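Local structure of ferulic acid decarboxylase 1 (Candida dubliniensis, 4ZAD) at residues S171-W175 / D236-A241; M232-D236 / C403-C407. The protein probably catalyses the reversible, prenylated-FMN-dependent decarboxylation of aromatic acrylic acids such as ferulic, p-coumaric and cinnamic acid to the corresponding vinyl aromatics. All coordinates share one frame; numbering follows the deposited sequence.

In the fold
Contacts 1 and 2 flank the phosphate end of the prenylated FMN, and their centres lie about 12 Å apart. They share D236 and both reach the potassium ion. Contact 1 joins strand 173-176 to the start of helix 240-247, both within the Rift-related family region. Its chemistry is metal coordination by N174 and E240, and it runs from a buried pocket out to an exposed turn. Contact 2 is buried and smaller. It links the loop 232-236 to the segment 403-407 of the C-terminal family region, through a tyrosine-carboxylate hydrogen bond, proline-valine packing and a lysine on the phosphate. The two meet where I234 packs on E240.

Contact 1: residues S171-W175 / D236-A241; sequences SWTNW and DGATEA. With MN (manganese (II) ion), chain C; K (potassium ion), chain D; 4LU (1-deoxy-5-O-phosphono-1-(3,3,4,5-tetramethyl-9,11-dioxo-2,3,8,9,10,11-hexahydro-7H-quinolino[1,8-fg]pteridin-12-ium-7-y l)-D-ribitol), chain E.
N174 and E240 meet at a manganese ion, which takes N174 OD1 at 2.1 Å and E240 OE1 at 2.0 Å. The amide and carboxylate planes stand 85° apart. The other carboxylate oxygen is held from the backbone: W175 N donates to E240 OE2 at 2.6 Å, from well above the carboxylate plane. A bend at chi2 (80°) turns the carboxylate of E240 toward the manganese ion and W175 N. N174 ND2 donates to the cofactor phosphate oxygen O2P, which also binds manganese. This is the metal-phosphate site of a UbiD-type decarboxylase, completed by waters 2 and 3. E240 OE1 and W175 O also bind potassium, with carbonyls of V229, S230 and M232. Next to this buried part, T173 N donates to T239 OG1 at 3.1 Å in a nearly straight bond. Water 1 bridges T173 O and A241 N, and A241 CB lies over one face of the W175 ring. On the solvent side S171 lies at the loose edge, while exposed G237 still packs over one face of the W172 indole. There G237 CA makes a CH-pi contact, 3.6 Å from the centroid of the W172 six-membered ring. H197 meets the same indole edge-to-face.

Contact 2: residues M232-D236 / C403-C407; sequences MPIPD and CYKVC. With K (potassium ion), chain D; 4LU (1-deoxy-5-O-phosphono-1-(3,3,4,5-tetramethyl-9,11-dioxo-2,3,8,9,10,11-hexahydro-7H-quinolino[1,8-fg]pteridin-12-ium-7-y l)-D-ribitol), chain E.
The phosphate-binding end of the prenylated-FMN pocket is where the loop 232-236 meets segment 403-407. K405 reaches across from 403-407, and its NZ donates to the phosphate oxygen O3P of the cofactor at 2.7 Å. The lysine chain is extended until its last torsion, where chi4 of -62° bends it. There NZ also lies 3.3 Å from P233 CB. P233 is the centre of an inverse gamma turn, closed by a weak bond from I234 N to M232 O. M232 O is also a potassium ligand, at 2.7 Å.

V406 lies across the proline ring, with P233 CG 4.1 Å from V406 CG1. The other branch, V406 CG2, approaches P233 O at 3.4 Å.

D236 and Y404 approach each other from the two segments. Y404 OH donates to the syn lone pair of D236 OD2 at 2.6 Å. The carboxylate oxygen lies in the plane of the phenol ring, at its edge, and the carboxylate and ring planes are 86° apart. Q200 gives the same oxygen a second, weak bond. K405 CB sits over the centre of one Y404 ring face. The D236 carboxylate does not touch the ammonium group (OD1 to K405 NZ 5.5 Å), though its charge may still be felt there. A lysine on the phosphate and a carbonyl on its potassium ion are part of the cofactor site of this UbiD-family enzyme.

Contact 1: residues S171-W175 / D236-A241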
ATOM      1  N   SER A 171      -8.666 -17.015 -40.883  1.00 30.28           N
ATOM      2  CA  SER A 171      -9.865 -16.799 -40.073  1.00 30.19           C
ATOM      3  C   SER A 171      -9.629 -15.881 -38.852  1.00 29.95           C
ATOM      4  O   SER A 171     -10.577 -15.420 -38.216  1.00 30.14           O
ATOM      5  CB  SER A 171     -10.450 -18.149 -39.623  1.00 29.89           C
ATOM      6  OG  SER A 171      -9.615 -18.763 -38.656  1.00 31.35           O
ATOM      7  N   TRP A 172      -8.378 -15.590 -38.526  1.00 29.17           N
ATOM      8  CA  TRP A 172      -8.093 -14.829 -37.310  1.00 28.46           C
ATOM      9  C   TRP A 172      -6.868 -13.969 -37.521  1.00 28.27           C
ATOM     10  O   TRP A 172      -5.794 -14.493 -37.806  1.00 28.65           O
ATOM     11  CB  TRP A 172      -7.882 -15.809 -36.155  1.00 28.06           C
ATOM     12  CG  TRP A 172      -7.350 -15.248 -34.863  1.00 25.94           C
ATOM     13  CD1 TRP A 172      -7.369 -13.951 -34.442  1.00 24.79           C
ATOM     14  CD2 TRP A 172      -6.758 -16.005 -33.804  1.00 22.35           C
ATOM     15  NE1 TRP A 172      -6.811 -13.854 -33.187  1.00 23.52           N
ATOM     16  CE2 TRP A 172      -6.436 -15.103 -32.776  1.00 22.07           C
ATOM     17  CE3 TRP A 172      -6.477 -17.359 -33.631  1.00 20.39           C
ATOM     18  CZ2 TRP A 172      -5.854 -15.509 -31.598  1.00 22.20           C
ATOM     19  CZ3 TRP A 172      -5.926 -17.765 -32.475  1.00 21.18           C
ATOM     20  CH2 TRP A 172      -5.602 -16.845 -31.458  1.00 22.63           C
ATOM     21  N   THR A 173      -7.033 -12.652 -37.412  1.00 27.48           N
ATOM     22  CA  THR A 173      -5.896 -11.733 -37.529  1.00 26.40           C
ATOM     23  C   THR A 173      -5.686 -11.099 -36.195  1.00 26.03           C
ATOM     24  O   THR A 173      -6.540 -10.324 -35.739  1.00 27.32           O
ATOM     25  CB  THR A 173      -6.143 -10.625 -38.565  1.00 26.51           C
ATOM     26  OG1 THR A 173      -6.262 -11.218 -39.869  1.00 27.36           O
ATOM     27  CG2 THR A 173      -4.989  -9.603 -38.561  1.00 24.19           C
ATOM     28  N   ASN A 174      -4.577 -11.439 -35.547  1.00 24.98           N
ATOM     29  CA  ASN A 174      -4.331 -10.988 -34.186  1.00 24.26           C
ATOM     30  C   ASN A 174      -3.432  -9.758 -34.155  1.00 24.14           C
ATOM     31  O   ASN A 174      -2.432  -9.705 -34.862  1.00 24.22           O
ATOM     32  CB  ASN A 174      -3.712 -12.103 -33.344  1.00 23.64           C
ATOM     33  CG  ASN A 174      -3.821 -11.833 -31.858  1.00 23.34           C
ATOM     34  OD1 ASN A 174      -4.837 -12.154 -31.229  1.00 21.81           O
ATOM     35  ND2 ASN A 174      -2.778 -11.230 -31.285  1.00 21.58           N
ATOM     36  N   TRP A 175      -3.792  -8.778 -33.328  1.00 24.01           N
ATOM     37  CA  TRP A 175      -2.957  -7.592 -33.093  1.00 24.12           C
ATOM     38  C   TRP A 175      -2.610  -7.582 -31.612  1.00 24.09           C
ATOM     39  O   TRP A 175      -3.520  -7.602 -30.754  1.00 24.32           O
ATOM     40  CB  TRP A 175      -3.705  -6.308 -33.454  1.00 23.83           C
ATOM     41  CG  TRP A 175      -4.001  -6.076 -34.932  1.00 23.79           C
ATOM     42  CD1 TRP A 175      -3.739  -6.915 -35.976  1.00 23.06           C
ATOM     43  CD2 TRP A 175      -4.651  -4.921 -35.504  1.00 22.44           C
ATOM     44  NE1 TRP A 175      -4.178  -6.354 -37.153  1.00 22.84           N
ATOM     45  CE2 TRP A 175      -4.749  -5.135 -36.889  1.00 21.69           C
ATOM     46  CE3 TRP A 175      -5.162  -3.742 -34.975  1.00 22.80           C
ATOM     47  CZ2 TRP A 175      -5.320  -4.203 -37.756  1.00 19.39           C
ATOM     48  CZ3 TRP A 175      -5.745  -2.826 -35.834  1.00 24.10           C
ATOM     49  CH2 TRP A 175      -5.792  -3.057 -37.217  1.00 22.48           C
ATOM     50  N   ASP A 236      -9.484 -15.808 -27.546  1.00 21.46           N
ATOM     51  CA  ASP A 236      -8.879 -16.691 -28.566  1.00 21.84           C
ATOM     52  C   ASP A 236      -9.688 -16.594 -29.838  1.00 21.88           C
ATOM     53  O   ASP A 236     -10.919 -16.538 -29.788  1.00 22.57           O
ATOM     54  CB  ASP A 236      -8.865 -18.158 -28.094  1.00 21.81           C
ATOM     55  CG  ASP A 236      -7.958 -18.379 -26.905  1.00 22.98           C
ATOM     56  OD1 ASP A 236      -7.441 -17.404 -26.344  1.00 30.72           O
ATOM     57  OD2 ASP A 236      -7.746 -19.499 -26.489  1.00 23.89           O
ATOM     58  N   GLY A 237      -9.028 -16.533 -30.984  1.00 21.73           N
ATOM     59  CA  GLY A 237      -9.760 -16.529 -32.267  1.00 21.69           C
ATOM     60  C   GLY A 237     -10.345 -15.181 -32.653  1.00 21.46           C
ATOM     61  O   GLY A 237     -10.855 -15.038 -33.746  1.00 21.09           O
ATOM     62  N   ALA A 238     -10.252 -14.183 -31.783  1.00 21.55           N
ATOM     63  CA  ALA A 238     -10.910 -12.909 -32.048  1.00 22.51           C
ATOM     64  C   ALA A 238     -10.002 -11.929 -32.813  1.00 23.09           C
ATOM     65  O   ALA A 238      -8.850 -11.720 -32.414  1.00 23.71           O
ATOM     66  CB  ALA A 238     -11.372 -12.300 -30.763  1.00 21.96           C
ATOM     67  N   THR A 239     -10.524 -11.318 -33.882  1.00 22.98           N
ATOM     68  CA  THR A 239      -9.768 -10.327 -34.616  1.00 23.91           C
ATOM     69  C   THR A 239      -9.920  -8.962 -33.909  1.00 24.39           C
ATOM     70  O   THR A 239     -11.008  -8.400 -33.915  1.00 24.62           O
ATOM     71  CB  THR A 239     -10.218 -10.234 -36.086  1.00 24.42           C
ATOM     72  OG1 THR A 239      -9.854 -11.442 -36.777  1.00 23.91           O
ATOM     73  CG2 THR A 239      -9.589  -8.977 -36.794  1.00 25.12           C
ATOM     74  N   GLU A 240      -8.837  -8.480 -33.270  1.00 23.93           N
ATOM     75  CA  GLU A 240      -8.818  -7.209 -32.561  1.00 24.08           C
ATOM     76  C   GLU A 240      -9.365  -6.054 -33.403  1.00 24.73           C
ATOM     77  O   GLU A 240     -10.135  -5.231 -32.899  1.00 25.99           O
ATOM     78  CB  GLU A 240      -7.398  -6.829 -32.142  1.00 23.92           C
ATOM     79  CG  GLU A 240      -6.867  -7.535 -30.938  1.00 24.23           C
ATOM     80  CD  GLU A 240      -6.342  -8.932 -31.211  1.00 23.89           C
ATOM     81  OE1 GLU A 240      -6.138  -9.710 -30.249  1.00 22.01           O
ATOM     82  OE2 GLU A 240      -6.140  -9.259 -32.384  1.00 25.03           O
ATOM     83  N   ALA A 241      -8.986  -5.978 -34.670  1.00 24.74           N
ATOM     84  CA  ALA A 241      -9.459  -4.869 -35.548  1.00 25.34           C
ATOM     85  C   ALA A 241     -10.963  -4.548 -35.449  1.00 25.26           C
ATOM     86  O   ALA A 241     -11.339  -3.396 -35.583  1.00 25.54           O
ATOM     87  CB  ALA A 241      -9.088  -5.115 -37.038  1.00 24.43           C
TER
HETATM   88 MN    MN C 601      -5.628 -11.479 -29.377  1.00 32.92          MN
HETATM   89  K     K D 602      -4.635  -8.269 -27.941  1.00 21.99           K
HETATM   90  C9  4LU E 603       1.908  -5.139 -22.783  1.00 25.48           C
HETATM   91  C8  4LU E 603       2.258  -3.803 -23.012  1.00 23.73           C
HETATM   92  C7  4LU E 603       3.601  -3.432 -23.171  1.00 23.50           C
HETATM   93  C10 4LU E 603       3.323  -8.481 -23.449  1.00 31.52           C
HETATM   94  C6  4LU E 603       4.643  -4.486 -23.007  1.00 26.69           C
HETATM   95  N3  4LU E 603       5.116 -10.436 -24.097  1.00 35.70           N
HETATM   96  C2  4LU E 603       3.806 -10.704 -24.124  1.00 33.13           C
HETATM   97  C13 4LU E 603       6.275  -3.991 -24.659  1.00 29.97           C
HETATM   98  C5  4LU E 603       6.067  -4.178 -23.175  1.00 29.47           C
HETATM   99  C1  4LU E 603       6.416  -6.618 -22.695  1.00 31.33           C
HETATM  100  O2  4LU E 603       3.465 -11.844 -24.467  1.00 30.21           O
HETATM  101  N1  4LU E 603       2.914  -9.737 -23.799  1.00 33.42           N
HETATM  102  C4  4LU E 603       5.580  -9.220 -23.741  1.00 34.33           C
HETATM  103  O4  4LU E 603       6.830  -9.113 -23.760  1.00 35.46           O
HETATM  104  C4A 4LU E 603       4.709  -8.212 -23.398  1.00 31.85           C
HETATM  105  N5  4LU E 603       5.144  -6.895 -22.636  1.00 30.35           N
HETATM  106  C3  4LU E 603       6.907  -5.343 -22.952  1.00 31.29           C
HETATM  107  C12 4LU E 603       6.537  -2.921 -22.450  1.00 25.41           C
HETATM  108  C5A 4LU E 603       4.209  -5.878 -22.717  1.00 26.84           C
HETATM  109  C7M 4LU E 603       4.025  -2.012 -23.445  1.00 18.57           C
HETATM  110  C8M 4LU E 603       1.127  -2.815 -23.131  1.00 19.71           C
HETATM  111  C9A 4LU E 603       2.833  -6.195 -22.797  1.00 26.54           C
HETATM  112  N10 4LU E 603       2.404  -7.523 -23.145  1.00 26.88           N
HETATM  113  C1' 4LU E 603       1.124  -8.055 -22.655  1.00 25.72           C
HETATM  114  C2' 4LU E 603       0.225  -8.305 -23.866  1.00 23.97           C
HETATM  115  O2' 4LU E 603       0.262  -7.140 -24.714  1.00 25.48           O
HETATM  116  C3' 4LU E 603      -1.215  -8.650 -23.464  1.00 22.32           C
HETATM  117  O3' 4LU E 603      -1.232  -9.886 -22.720  1.00 19.77           O
HETATM  118  C4' 4LU E 603      -2.151  -8.776 -24.686  1.00 20.41           C
HETATM  119  O4' 4LU E 603      -3.367  -9.417 -24.288  1.00 16.95           O
HETATM  120  C5' 4LU E 603      -1.524  -9.631 -25.800  1.00 20.03           C
HETATM  121  O5' 4LU E 603      -2.371  -9.821 -26.915  1.00 15.72           O
HETATM  122  P   4LU E 603      -3.153 -11.173 -27.201  1.00 19.83           P
HETATM  123  O2P 4LU E 603      -3.666 -10.833 -28.600  1.00 13.58           O
HETATM  124  O3P 4LU E 603      -4.188 -11.232 -26.056  1.00 16.03           O
HETATM  125  O1P 4LU E 603      -2.128 -12.285 -27.123  1.00 15.88           O
HETATM  126  O   HOH W   1      -6.916  -7.536 -35.838  1.00 23.81           O
HETATM  127  O   HOH W   2      -7.722 -12.236 -30.084  1.00 15.19           O
HETATM  128  O   HOH W   3      -6.511 -11.216 -27.274  1.00 22.99           O

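Contact 2: residues M232-D236 / C403-C407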
ATOM      1  N   MET A 232      -4.859  -5.720 -24.794  1.00 22.22           N
ATOM      2  CA  MET A 232      -5.984  -6.345 -24.090  1.00 21.27           C
ATOM      3  C   MET A 232      -6.176  -7.798 -24.497  1.00 20.83           C
ATOM      4  O   MET A 232      -6.118  -8.098 -25.679  1.00 19.80           O
ATOM      5  CB  MET A 232      -7.248  -5.579 -24.484  1.00 21.91           C
ATOM      6  CG  MET A 232      -8.556  -6.075 -23.896  1.00 21.26           C
ATOM      7  SD  MET A 232      -9.735  -4.743 -23.965  1.00 24.01           S
ATOM      8  CE  MET A 232     -11.077  -5.388 -22.950  1.00 21.60           C
ATOM      9  N   PRO A 233      -6.411  -8.713 -23.531  1.00 20.65           N
ATOM     10  CA  PRO A 233      -6.623 -10.122 -23.886  1.00 20.93           C
ATOM     11  C   PRO A 233      -8.074 -10.431 -24.235  1.00 21.24           C
ATOM     12  O   PRO A 233      -8.798 -11.027 -23.423  1.00 21.69           O
ATOM     13  CB  PRO A 233      -6.222 -10.859 -22.623  1.00 20.24           C
ATOM     14  CG  PRO A 233      -6.628  -9.922 -21.541  1.00 21.58           C
ATOM     15  CD  PRO A 233      -6.318  -8.549 -22.075  1.00 20.87           C
ATOM     16  N   ILE A 234      -8.496 -10.012 -25.431  1.00 21.27           N
ATOM     17  CA  ILE A 234      -9.797 -10.419 -25.976  1.00 20.80           C
ATOM     18  C   ILE A 234      -9.727 -11.899 -26.423  1.00 21.39           C
ATOM     19  O   ILE A 234      -8.665 -12.546 -26.371  1.00 20.36           O
ATOM     20  CB  ILE A 234     -10.285  -9.504 -27.118  1.00 20.59           C
ATOM     21  CG1 ILE A 234      -9.394  -9.597 -28.365  1.00 20.18           C
ATOM     22  CG2 ILE A 234     -10.399  -8.061 -26.638  1.00 20.34           C
ATOM     23  CD1 ILE A 234     -10.127  -9.148 -29.591  1.00 17.89           C
ATOM     24  N   PRO A 235     -10.867 -12.448 -26.829  1.00 21.81           N
ATOM     25  CA  PRO A 235     -10.838 -13.922 -26.806  1.00 21.94           C
ATOM     26  C   PRO A 235      -9.914 -14.586 -27.846  1.00 21.52           C
ATOM     27  O   PRO A 235      -9.610 -13.997 -28.892  1.00 20.67           O
ATOM     28  CB  PRO A 235     -12.313 -14.290 -27.070  1.00 22.08           C
ATOM     29  CG  PRO A 235     -13.090 -13.100 -26.416  1.00 22.65           C
ATOM     30  CD  PRO A 235     -12.244 -11.905 -26.904  1.00 21.63           C
ATOM     31  N   ASP A 236      -9.484 -15.808 -27.546  1.00 21.46           N
ATOM     32  CA  ASP A 236      -8.879 -16.691 -28.566  1.00 21.84           C
ATOM     33  C   ASP A 236      -9.688 -16.594 -29.838  1.00 21.88           C
ATOM     34  O   ASP A 236     -10.919 -16.538 -29.788  1.00 22.57           O
ATOM     35  CB  ASP A 236      -8.865 -18.158 -28.094  1.00 21.81           C
ATOM     36  CG  ASP A 236      -7.958 -18.379 -26.905  1.00 22.98           C
ATOM     37  OD1 ASP A 236      -7.441 -17.404 -26.344  1.00 30.72           O
ATOM     38  OD2 ASP A 236      -7.746 -19.499 -26.489  1.00 23.89           O
ATOM     39  N   CYS A 403     -11.250 -17.537 -18.880  1.00 26.48           N
ATOM     40  CA  CYS A 403     -10.230 -16.720 -18.233  1.00 25.70           C
ATOM     41  C   CYS A 403      -8.807 -17.330 -18.094  1.00 25.14           C
ATOM     42  O   CYS A 403      -7.913 -16.676 -17.602  1.00 23.84           O
ATOM     43  CB  CYS A 403     -10.729 -16.371 -16.848  1.00 25.59           C
ATOM     44  SG  CYS A 403     -12.366 -15.672 -16.843  1.00 25.57           S
ATOM     45  N   TYR A 404      -8.605 -18.568 -18.533  1.00 25.03           N
ATOM     46  CA  TYR A 404      -7.336 -19.251 -18.350  1.00 24.92           C
ATOM     47  C   TYR A 404      -6.142 -18.408 -18.768  1.00 25.04           C
ATOM     48  O   TYR A 404      -5.154 -18.352 -18.050  1.00 25.42           O
ATOM     49  CB  TYR A 404      -7.323 -20.609 -19.090  1.00 25.39           C
ATOM     50  CG  TYR A 404      -6.976 -20.542 -20.543  1.00 25.65           C
ATOM     51  CD1 TYR A 404      -7.929 -20.179 -21.469  1.00 25.64           C
ATOM     52  CD2 TYR A 404      -5.679 -20.826 -20.997  1.00 25.66           C
ATOM     53  CE1 TYR A 404      -7.624 -20.104 -22.831  1.00 27.50           C
ATOM     54  CE2 TYR A 404      -5.363 -20.762 -22.389  1.00 24.78           C
ATOM     55  CZ  TYR A 404      -6.343 -20.390 -23.288  1.00 25.48           C
ATOM     56  OH  TYR A 404      -6.113 -20.288 -24.645  1.00 25.84           O
ATOM     57  N   LYS A 405      -6.244 -17.762 -19.921  1.00 24.66           N
ATOM     58  CA  LYS A 405      -5.235 -16.856 -20.394  1.00 24.53           C
ATOM     59  C   LYS A 405      -5.389 -15.428 -19.817  1.00 24.76           C
ATOM     60  O   LYS A 405      -4.382 -14.768 -19.427  1.00 25.38           O
ATOM     61  CB  LYS A 405      -5.318 -16.766 -21.916  1.00 24.53           C
ATOM     62  CG  LYS A 405      -4.589 -15.562 -22.495  1.00 24.62           C
ATOM     63  CD  LYS A 405      -4.440 -15.630 -24.016  1.00 23.78           C
ATOM     64  CE  LYS A 405      -3.741 -14.375 -24.545  1.00 22.88           C
ATOM     65  NZ  LYS A 405      -4.535 -13.162 -24.267  1.00 22.34           N
ATOM     66  N   VAL A 406      -6.629 -14.930 -19.816  1.00 23.60           N
ATOM     67  CA  VAL A 406      -6.888 -13.537 -19.470  1.00 22.39           C
ATOM     68  C   VAL A 406      -6.225 -13.211 -18.138  1.00 23.20           C
ATOM     69  O   VAL A 406      -5.484 -12.210 -18.042  1.00 23.87           O
ATOM     70  CB  VAL A 406      -8.386 -13.222 -19.369  1.00 22.01           C
ATOM     71  CG1 VAL A 406      -8.597 -11.947 -18.593  1.00 19.94           C
ATOM     72  CG2 VAL A 406      -9.064 -13.204 -20.769  1.00 19.05           C
ATOM     73  N   CYS A 407      -6.475 -14.059 -17.134  1.00 22.06           N
ATOM     74  CA  CYS A 407      -5.972 -13.843 -15.772  1.00 22.16           C
ATOM     75  C   CYS A 407      -4.608 -14.490 -15.477  1.00 21.02           C
ATOM     76  O   CYS A 407      -4.209 -14.582 -14.332  1.00 20.26           O
ATOM     77  CB  CYS A 407      -6.994 -14.345 -14.739  1.00 21.84           C
ATOM     78  SG  CYS A 407      -8.600 -13.519 -14.854  1.00 26.05           S
TER
HETATM   79  K     K D 602      -4.635  -8.269 -27.941  1.00 21.99           K
HETATM   80  C9  4LU E 603       1.908  -5.139 -22.783  1.00 25.48           C
HETATM   81  C8  4LU E 603       2.258  -3.803 -23.012  1.00 23.73           C
HETATM   82  C7  4LU E 603       3.601  -3.432 -23.171  1.00 23.50           C
HETATM   83  C10 4LU E 603       3.323  -8.481 -23.449  1.00 31.52           C
HETATM   84  C6  4LU E 603       4.643  -4.486 -23.007  1.00 26.69           C
HETATM   85  N3  4LU E 603       5.116 -10.436 -24.097  1.00 35.70           N
HETATM   86  C2  4LU E 603       3.806 -10.704 -24.124  1.00 33.13           C
HETATM   87  C13 4LU E 603       6.275  -3.991 -24.659  1.00 29.97           C
HETATM   88  C5  4LU E 603       6.067  -4.178 -23.175  1.00 29.47           C
HETATM   89  C1  4LU E 603       6.416  -6.618 -22.695  1.00 31.33           C
HETATM   90  O2  4LU E 603       3.465 -11.844 -24.467  1.00 30.21           O
HETATM   91  N1  4LU E 603       2.914  -9.737 -23.799  1.00 33.42           N
HETATM   92  C4  4LU E 603       5.580  -9.220 -23.741  1.00 34.33           C
HETATM   93  O4  4LU E 603       6.830  -9.113 -23.760  1.00 35.46           O
HETATM   94  C4A 4LU E 603       4.709  -8.212 -23.398  1.00 31.85           C
HETATM   95  N5  4LU E 603       5.144  -6.895 -22.636  1.00 30.35           N
HETATM   96  C3  4LU E 603       6.907  -5.343 -22.952  1.00 31.29           C
HETATM   97  C12 4LU E 603       6.537  -2.921 -22.450  1.00 25.41           C
HETATM   98  C5A 4LU E 603       4.209  -5.878 -22.717  1.00 26.84           C
HETATM   99  C7M 4LU E 603       4.025  -2.012 -23.445  1.00 18.57           C
HETATM  100  C8M 4LU E 603       1.127  -2.815 -23.131  1.00 19.71           C
HETATM  101  C9A 4LU E 603       2.833  -6.195 -22.797  1.00 26.54           C
HETATM  102  N10 4LU E 603       2.404  -7.523 -23.145  1.00 26.88           N
HETATM  103  C1' 4LU E 603       1.124  -8.055 -22.655  1.00 25.72           C
HETATM  104  C2' 4LU E 603       0.225  -8.305 -23.866  1.00 23.97           C
HETATM  105  O2' 4LU E 603       0.262  -7.140 -24.714  1.00 25.48           O
HETATM  106  C3' 4LU E 603      -1.215  -8.650 -23.464  1.00 22.32           C
HETATM  107  O3' 4LU E 603      -1.232  -9.886 -22.720  1.00 19.77           O
HETATM  108  C4' 4LU E 603      -2.151  -8.776 -24.686  1.00 20.41           C
HETATM  109  O4' 4LU E 603      -3.367  -9.417 -24.288  1.00 16.95           O
HETATM  110  C5' 4LU E 603      -1.524  -9.631 -25.800  1.00 20.03           C
HETATM  111  O5' 4LU E 603      -2.371  -9.821 -26.915  1.00 15.72           O
HETATM  112  P   4LU E 603      -3.153 -11.173 -27.201  1.00 19.83           P
HETATM  113  O2P 4LU E 603      -3.666 -10.833 -28.600  1.00 13.58           O
HETATM  114  O3P 4LU E 603      -4.188 -11.232 -26.056  1.00 16.03           O
HETATM  115  O1P 4LU E 603      -2.128 -12.285 -27.123  1.00 15.88           O